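Local coordinates for protein xylanase inhibitor TL-XI (Triticum aestivum, PDB 3G7M) that inhibits xylanases noncompetitively as a small thaumatin-like protein of wheat, probably as part of plant defence, at residues I43-I48 with E88-Q93; Y98-T103 with Q132-S137. The protein carries 4 engineered substitutions. One frame throughout, in Å; residues are numbered along the deposited sequence.

Interaction 1: residues I43-I48 with E88-Q93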
ATOM      1  N   ILE A  43      -8.601   9.959 -11.482  1.00 20.37           N
ATOM      2  CA  ILE A  43      -9.344   8.706 -11.725  1.00 20.12           C
ATOM      3  C   ILE A  43      -8.426   7.487 -11.623  1.00 19.94           C
ATOM      4  O   ILE A  43      -7.205   7.596 -11.764  1.00 20.31           O
ATOM      5  CB  ILE A  43     -10.072   8.724 -13.131  1.00 20.44           C
ATOM      6  CG1 ILE A  43     -11.142   7.612 -13.218  1.00 20.22           C
ATOM      7  CG2 ILE A  43      -9.052   8.702 -14.324  1.00 20.36           C
ATOM      8  CD1 ILE A  43     -12.055   7.673 -14.467  1.00 20.87           C
ATOM      9  N   GLY A  44      -9.010   6.321 -11.389  1.00 19.76           N
ATOM     10  CA  GLY A  44      -8.241   5.087 -11.380  1.00 20.05           C
ATOM     11  C   GLY A  44      -8.113   4.445 -10.014  1.00 20.68           C
ATOM     12  O   GLY A  44      -8.505   5.016  -8.986  1.00 20.57           O
ATOM     13  N   SER A  45      -7.551   3.245  -9.995  1.00 21.03           N
ATOM     14  CA  SER A  45      -7.274   2.568  -8.729  1.00 21.55           C
ATOM     15  C   SER A  45      -5.825   2.086  -8.677  1.00 21.36           C
ATOM     16  O   SER A  45      -5.204   1.819  -9.724  1.00 21.52           O
ATOM     17  CB  SER A  45      -8.275   1.421  -8.459  1.00 21.55           C
ATOM     18  OG  SER A  45      -8.542   0.676  -9.645  1.00 23.98           O
ATOM     19  N   GLN A  46      -5.293   1.992  -7.455  1.00 21.05           N
ATOM     20  CA  GLN A  46      -3.893   1.685  -7.244  1.00 20.41           C
ATOM     21  C   GLN A  46      -3.794   0.608  -6.189  1.00 19.65           C
ATOM     22  O   GLN A  46      -4.595   0.585  -5.250  1.00 19.19           O
ATOM     23  CB  GLN A  46      -3.157   2.929  -6.756  1.00 20.78           C
ATOM     24  CG  GLN A  46      -3.274   4.137  -7.653  1.00 24.34           C
ATOM     25  CD  GLN A  46      -3.037   5.443  -6.903  1.00 29.82           C
ATOM     26  OE1 GLN A  46      -3.690   5.716  -5.888  1.00 31.85           O
ATOM     27  NE2 GLN A  46      -2.102   6.266  -7.407  1.00 30.10           N
ATOM     28  N   TYR A  47      -2.816  -0.288  -6.347  1.00 19.13           N
ATOM     29  CA  TYR A  47      -2.483  -1.268  -5.321  1.00 18.74           C
ATOM     30  C   TYR A  47      -1.402  -0.621  -4.500  1.00 19.06           C
ATOM     31  O   TYR A  47      -0.509   0.055  -5.069  1.00 19.83           O
ATOM     32  CB  TYR A  47      -1.940  -2.577  -5.922  1.00 18.47           C
ATOM     33  CG  TYR A  47      -2.984  -3.506  -6.496  1.00 18.29           C
ATOM     34  CD1 TYR A  47      -4.108  -3.854  -5.738  1.00 18.43           C
ATOM     35  CD2 TYR A  47      -2.832  -4.052  -7.791  1.00 18.29           C
ATOM     36  CE1 TYR A  47      -5.066  -4.711  -6.253  1.00 20.40           C
ATOM     37  CE2 TYR A  47      -3.784  -4.914  -8.329  1.00 20.28           C
ATOM     38  CZ  TYR A  47      -4.906  -5.245  -7.564  1.00 21.88           C
ATOM     39  OH  TYR A  47      -5.876  -6.092  -8.116  1.00 22.15           O
ATOM     40  N   ILE A  48      -1.463  -0.839  -3.174  1.00 18.70           N
ATOM     41  CA  ILE A  48      -0.465  -0.295  -2.270  1.00 18.26           C
ATOM     42  C   ILE A  48      -0.096  -1.413  -1.333  1.00 18.44           C
ATOM     43  O   ILE A  48      -0.968  -2.004  -0.688  1.00 19.08           O
ATOM     44  CB  ILE A  48      -1.046   0.932  -1.481  1.00 18.34           C
ATOM     45  CG1 ILE A  48      -1.348   2.071  -2.450  1.00 17.76           C
ATOM     46  CG2 ILE A  48      -0.109   1.399  -0.343  1.00 18.18           C
ATOM     47  CD1 ILE A  48      -2.182   3.154  -1.884  1.00 19.66           C
ATOM     48  N   GLU A  88      -5.925  -1.535  -1.592  1.00 20.51           N
ATOM     49  CA  GLU A  88      -6.438  -0.977  -2.864  1.00 20.53           C
ATOM     50  C   GLU A  88      -7.095   0.384  -2.639  1.00 20.17           C
ATOM     51  O   GLU A  88      -7.928   0.550  -1.758  1.00 19.95           O
ATOM     52  CB  GLU A  88      -7.456  -1.945  -3.493  1.00 20.35           C
ATOM     53  CG  GLU A  88      -7.460  -2.016  -5.007  1.00 21.62           C
ATOM     54  CD  GLU A  88      -8.522  -1.149  -5.647  1.00 23.48           C
ATOM     55  OE1 GLU A  88      -9.142  -1.583  -6.642  1.00 23.54           O
ATOM     56  OE2 GLU A  88      -8.698   0.005  -5.206  1.00 25.23           O
ATOM     57  N   VAL A  89      -6.728   1.359  -3.451  1.00 20.56           N
ATOM     58  CA  VAL A  89      -7.338   2.677  -3.350  1.00 21.21           C
ATOM     59  C   VAL A  89      -7.850   3.068  -4.725  1.00 21.64           C
ATOM     60  O   VAL A  89      -7.044   3.148  -5.660  1.00 22.00           O
ATOM     61  CB  VAL A  89      -6.316   3.748  -2.810  1.00 21.13           C
ATOM     62  CG1 VAL A  89      -6.842   5.183  -2.943  1.00 20.67           C
ATOM     63  CG2 VAL A  89      -5.936   3.444  -1.363  1.00 20.30           C
ATOM     64  N   SER A  90      -9.172   3.300  -4.842  1.00 22.11           N
ATOM     65  CA  SER A  90      -9.790   3.843  -6.068  1.00 22.99           C
ATOM     66  C   SER A  90     -10.121   5.332  -5.907  1.00 23.53           C
ATOM     67  O   SER A  90     -10.556   5.773  -4.840  1.00 24.01           O
ATOM     68  CB  SER A  90     -11.046   3.062  -6.476  1.00 22.54           C
ATOM     69  OG  SER A  90     -10.819   1.654  -6.527  1.00 24.03           O
ATOM     70  N   VAL A  91      -9.911   6.112  -6.963  1.00 23.74           N
ATOM     71  CA  VAL A  91     -10.229   7.532  -6.908  1.00 24.05           C
ATOM     72  C   VAL A  91     -11.239   7.952  -7.989  1.00 24.27           C
ATOM     73  O   VAL A  91     -11.080   7.599  -9.156  1.00 24.03           O
ATOM     74  CB  VAL A  91      -8.934   8.369  -7.029  1.00 24.30           C
ATOM     75  CG1 VAL A  91      -9.213   9.874  -6.849  1.00 23.81           C
ATOM     76  CG2 VAL A  91      -7.902   7.890  -5.996  1.00 24.24           C
ATOM     77  N   LEU A  92     -12.291   8.668  -7.576  1.00 24.33           N
ATOM     78  CA  LEU A  92     -13.039   9.596  -8.463  1.00 25.33           C
ATOM     79  C   LEU A  92     -12.542  11.046  -8.235  1.00 25.94           C
ATOM     80  O   LEU A  92     -11.984  11.359  -7.184  1.00 26.59           O
ATOM     81  CB  LEU A  92     -14.564   9.541  -8.237  1.00 24.97           C
ATOM     82  CG  LEU A  92     -15.399  10.573  -9.111  1.00 25.93           C
ATOM     83  CD1 LEU A  92     -15.359  10.267 -10.636  1.00 26.64           C
ATOM     84  CD2 LEU A  92     -16.897  10.667  -8.667  1.00 26.55           C
ATOM     85  N   GLN A  93     -12.721  11.931  -9.208  1.00 26.33           N
ATOM     86  CA  GLN A  93     -12.345  13.326  -9.010  1.00 26.48           C
ATOM     87  C   GLN A  93     -12.852  13.768  -7.621  1.00 26.29           C
ATOM     88  O   GLN A  93     -14.080  14.026  -7.444  1.00 26.27           O
ATOM     89  CB  GLN A  93     -12.947  14.224 -10.133  1.00 26.75           C
ATOM     90  CG  GLN A  93     -12.159  14.221 -11.475  1.00 27.03           C
ATOM     91  CD  GLN A  93     -12.317  15.548 -12.271  1.00 27.85           C
ATOM     92  OE1 GLN A  93     -11.334  16.085 -12.787  1.00 27.37           O
ATOM     93  NE2 GLN A  93     -13.551  16.079 -12.366  1.00 26.23           N
TER

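Interaction 2: residues Y98-T103 with Q132-S137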
ATOM      1  N   TYR A  98     -11.272   3.048  -0.175  1.00 18.67           N
ATOM      2  CA  TYR A  98     -10.039   2.341   0.200  1.00 18.31           C
ATOM      3  C   TYR A  98     -10.330   0.973   0.832  1.00 18.42           C
ATOM      4  O   TYR A  98     -11.103   0.866   1.768  1.00 18.59           O
ATOM      5  CB  TYR A  98      -9.147   3.223   1.094  1.00 18.00           C
ATOM      6  CG  TYR A  98      -9.899   3.960   2.192  1.00 17.74           C
ATOM      7  CD1 TYR A  98     -10.604   5.124   1.930  1.00 15.24           C
ATOM      8  CD2 TYR A  98      -9.907   3.477   3.490  1.00 18.76           C
ATOM      9  CE1 TYR A  98     -11.297   5.768   2.912  1.00 15.87           C
ATOM     10  CE2 TYR A  98     -10.617   4.122   4.487  1.00 18.29           C
ATOM     11  CZ  TYR A  98     -11.308   5.270   4.191  1.00 17.56           C
ATOM     12  OH  TYR A  98     -12.012   5.927   5.187  1.00 19.16           O
ATOM     13  N   GLY A  99      -9.735  -0.080   0.286  1.00 18.44           N
ATOM     14  CA  GLY A  99     -10.002  -1.444   0.740  1.00 18.16           C
ATOM     15  C   GLY A  99      -8.713  -2.205   0.922  1.00 18.31           C
ATOM     16  O   GLY A  99      -7.655  -1.763   0.483  1.00 18.23           O
ATOM     17  N   VAL A 100      -8.785  -3.347   1.589  1.00 18.55           N
ATOM     18  CA  VAL A 100      -7.574  -4.041   1.958  1.00 19.08           C
ATOM     19  C   VAL A 100      -7.937  -5.478   2.112  1.00 18.77           C
ATOM     20  O   VAL A 100      -9.074  -5.794   2.443  1.00 18.93           O
ATOM     21  CB  VAL A 100      -6.959  -3.438   3.300  1.00 19.87           C
ATOM     22  CG1 VAL A 100      -7.897  -3.649   4.514  1.00 20.14           C
ATOM     23  CG2 VAL A 100      -5.500  -3.950   3.585  1.00 21.12           C
ATOM     24  N   THR A 101      -6.966  -6.350   1.873  1.00 19.14           N
ATOM     25  CA  THR A 101      -7.105  -7.790   2.156  1.00 18.88           C
ATOM     26  C   THR A 101      -5.870  -8.406   2.798  1.00 18.59           C
ATOM     27  O   THR A 101      -4.760  -7.962   2.567  1.00 18.91           O
ATOM     28  CB  THR A 101      -7.424  -8.569   0.888  1.00 18.88           C
ATOM     29  OG1 THR A 101      -7.499  -9.976   1.214  1.00 20.19           O
ATOM     30  CG2 THR A 101      -6.361  -8.345  -0.178  1.00 18.12           C
ATOM     31  N   SER A 102      -6.062  -9.438   3.598  1.00 18.59           N
ATOM     32  CA  SER A 102      -4.935 -10.223   4.095  1.00 17.98           C
ATOM     33  C   SER A 102      -5.292 -11.716   3.950  1.00 18.59           C
ATOM     34  O   SER A 102      -4.904 -12.567   4.751  1.00 18.86           O
ATOM     35  CB  SER A 102      -4.585  -9.806   5.516  1.00 16.81           C
ATOM     36  OG  SER A 102      -5.651 -10.125   6.373  1.00 16.13           O
ATOM     37  N   THR A 103      -6.037 -12.027   2.899  1.00 19.03           N
ATOM     38  CA  THR A 103      -6.411 -13.390   2.658  1.00 20.08           C
ATOM     39  C   THR A 103      -6.034 -13.809   1.249  1.00 20.59           C
ATOM     40  O   THR A 103      -5.695 -14.983   1.015  1.00 21.42           O
ATOM     41  CB  THR A 103      -7.904 -13.618   2.944  1.00 20.22           C
ATOM     42  OG1 THR A 103      -8.260 -12.878   4.112  1.00 20.71           O
ATOM     43  CG2 THR A 103      -8.226 -15.116   3.200  1.00 20.60           C
ATOM     44  N   GLN A 132     -14.913  -9.594   0.681  1.00 17.31           N
ATOM     45  CA  GLN A 132     -14.808  -8.357  -0.066  1.00 16.68           C
ATOM     46  C   GLN A 132     -16.189  -7.942  -0.574  1.00 16.90           C
ATOM     47  O   GLN A 132     -17.005  -8.802  -0.907  1.00 17.07           O
ATOM     48  CB  GLN A 132     -13.845  -8.545  -1.226  1.00 16.59           C
ATOM     49  CG  GLN A 132     -12.453  -8.762  -0.764  1.00 16.32           C
ATOM     50  CD  GLN A 132     -11.903  -7.555  -0.077  1.00 16.78           C
ATOM     51  OE1 GLN A 132     -12.154  -6.431  -0.484  1.00 19.04           O
ATOM     52  NE2 GLN A 132     -11.123  -7.773   0.955  1.00 17.89           N
ATOM     53  N   PRO A 133     -16.438  -6.622  -0.696  1.00 17.07           N
ATOM     54  CA  PRO A 133     -15.421  -5.591  -0.534  1.00 17.16           C
ATOM     55  C   PRO A 133     -15.289  -5.166   0.896  1.00 17.26           C
ATOM     56  O   PRO A 133     -16.242  -4.667   1.494  1.00 17.81           O
ATOM     57  CB  PRO A 133     -15.932  -4.450  -1.405  1.00 16.84           C
ATOM     58  CG  PRO A 133     -17.425  -4.654  -1.480  1.00 16.70           C
ATOM     59  CD  PRO A 133     -17.750  -6.043  -1.035  1.00 16.78           C
ATOM     60  N   TYR A 134     -14.104  -5.380   1.441  1.00 17.61           N
ATOM     61  CA  TYR A 134     -13.797  -4.893   2.761  1.00 18.69           C
ATOM     62  C   TYR A 134     -13.180  -3.516   2.553  1.00 19.69           C
ATOM     63  O   TYR A 134     -11.945  -3.369   2.482  1.00 20.43           O
ATOM     64  CB  TYR A 134     -12.844  -5.860   3.488  1.00 18.54           C
ATOM     65  CG  TYR A 134     -12.453  -5.483   4.895  1.00 18.13           C
ATOM     66  CD1 TYR A 134     -13.408  -5.406   5.919  1.00 18.49           C
ATOM     67  CD2 TYR A 134     -11.119  -5.224   5.212  1.00 17.87           C
ATOM     68  CE1 TYR A 134     -13.030  -5.073   7.224  1.00 18.41           C
ATOM     69  CE2 TYR A 134     -10.735  -4.881   6.512  1.00 18.12           C
ATOM     70  CZ  TYR A 134     -11.685  -4.813   7.513  1.00 17.53           C
ATOM     71  OH  TYR A 134     -11.270  -4.481   8.788  1.00 16.53           O
ATOM     72  N   ALA A 135     -14.043  -2.498   2.451  1.00 20.13           N
ATOM     73  CA  ALA A 135     -13.593  -1.163   2.089  1.00 20.27           C
ATOM     74  C   ALA A 135     -14.456  -0.130   2.738  1.00 20.76           C
ATOM     75  O   ALA A 135     -15.576  -0.423   3.110  1.00 21.86           O
ATOM     76  CB  ALA A 135     -13.639  -0.990   0.578  1.00 20.22           C
ATOM     77  N   LYS A 136     -13.936   1.085   2.858  1.00 21.20           N
ATOM     78  CA  LYS A 136     -14.702   2.214   3.347  1.00 21.52           C
ATOM     79  C   LYS A 136     -14.625   3.322   2.304  1.00 22.00           C
ATOM     80  O   LYS A 136     -13.719   3.308   1.447  1.00 22.00           O
ATOM     81  CB  LYS A 136     -14.155   2.676   4.705  1.00 21.53           C
ATOM     82  CG  LYS A 136     -14.476   1.740   5.881  1.00 21.61           C
ATOM     83  CD  LYS A 136     -15.934   1.821   6.323  1.00 22.00           C
ATOM     84  CE  LYS A 136     -16.264   0.802   7.428  1.00 23.29           C
ATOM     85  NZ  LYS A 136     -17.575   1.190   8.131  1.00 22.71           N
ATOM     86  N   SER A 137     -15.564   4.273   2.366  1.00 22.00           N
ATOM     87  CA  SER A 137     -15.580   5.394   1.425  1.00 22.00           C
ATOM     88  C   SER A 137     -15.244   6.714   2.135  1.00 22.00           C
ATOM     89  O   SER A 137     -15.546   6.900   3.315  1.00 22.00           O
ATOM     90  CB  SER A 137     -16.937   5.472   0.689  1.00 22.00           C
ATOM     91  OG  SER A 137     -18.055   5.449   1.596  1.00 22.00           O
TER

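Interaction 1: residues I43-I48 with E88-Q93
Glu88 sets its CG against the ring of Tyr47, 3.8 Å from CE1, where the two residues form a non-hydrogen-bonded antiparallel pair. The side chains cross obliquely, with the carboxylate plane turned 80° from the ring plane. Beyond CG the Glu88 chain bends (chi2 -97°) and its head swings along the sheet toward Ser45, so that OE2 comes to 3.6 Å from Ser45 CB. OE2 also takes the hydroxyl of Ser90 OG on its syn lone pair, at 3.0 Å. That bond runs along one strand, from residue to second-next residue, and holds the carboxylate over the Ser45–Ser90 pair, the next one along this face, where Ser45 CB lies beside Ser90 OG. With an alanine here instead of Glu88, the Ser90 hydroxyl is likely to lose this acceptor, and the Tyr47 ring and Ser45 CB the CG and carboxylate packed against them.

The reverse face carries Gln46, Ile48, Val89 and Val91 and is mostly aliphatic, though Gln46 shares it; the apolar contact across the strands is Ile48 CD1 to Val89 CG2 at 3.8 Å. With Val89 CG1 anti to the backbone N (chi1 169°), CG2 is the methyl left to meet the isoleucine.

Between the faces, Gln46 and Val89 exchange both backbone bonds, Gln46 N to Val89 O at 2.8 Å and Val89 N to Gln46 O at 2.9 Å, while Val91 N donates to Gly44 O at 2.7 Å.

Strands 44-52 and 86-91 are inner members of the six-stranded antiparallel sheet of this thaumatin-like fold. Strand 13-19 pairs with 44-52 on one side and strand 95-101 with 86-91 on the other, while Ile48 also packs on Leu3 and Ile5 of strand 3-7, in the second large sheet.

Interaction 2: residues Y98-T103 with Q132-S137
The Tyr98 ring has the carbonyl oxygen of Lys136 over one face, 3.6 Å above the plane and displaced toward the rim, with Lys136 CB 3.8 Å from CE2. The Tyr134 ring meets its neighbour differently: Val100 O approaches at the edge, in the ring plane, 3.5 Å from CD2. These contacts border the last strand pairing in the six-stranded antiparallel sheet of the thaumatin-like fold, where strand 135-139 lies at the end of the sheet and joins 95-101.

Placing CG between its backbone N and carbonyl carbon (chi1 44°) carries the Tyr98 ring across to Lys136, and its hydroxyl continues to Asp119 O. Lys136 CB lies by the ring, while the rest of the lysine leads away. Val100 and Tyr134 instead lie side by side, pointing the same way, with CG1 3.7 Å from CD2; Tyr134 OH bonds to Pro122 O. From the other large sheet Leu121 packs on both Val100 and Tyr134, and Leu113 on Val100 and Tyr98.

Tyr98 and Lys136 form the hydrogen-bonded pair, sharing Tyr98 N to Lys136 O and the reciprocal bond from Lys136 N. Gly99 then faces Ala135 closely, Gly99 CA lying 3.7 Å from Ala135 CB. A side chain on Gly99 would point toward this methyl, and its absence is consistent with the close approach.

Past the last regular pair, Val100 N still donates to Tyr134 O, and the side chain of Gln132, just before a cis peptide to Pro133, prolongs the pairing. Its OE1 accepts from Tyr134 N, while its amide nitrogen is shared between Asp129 OD2 and the strand: Gln132 NE2 donates to Val100 O at 3.2 Å, the oxygen lying near the amide plane but the donor standing 40° out of the carbonyl plane.

Interactions 1 and 2 belong to the same six-stranded antiparallel sheet and meet where strand 86-91 runs beside 95-101: Glu88 N lies 2.7 Å from Gly99 O, a probable hydrogen bond, and Val89 packs on Tyr98. Both are partly buried, but 43-48 with 88-93 joins two inner strands, whereas 98-103 with 132-137 attaches an outermost one and has more exposed residues. All cross-strand hydrogen bonds in interaction 1 are backbone to backbone, and its strands separate a face of Ser45, Tyr47, Glu88 and Ser90 from a mainly aliphatic one. Interaction 2 adds a bond from a glutamine side chain, and aromatic rings join Val100 against the second large sheet.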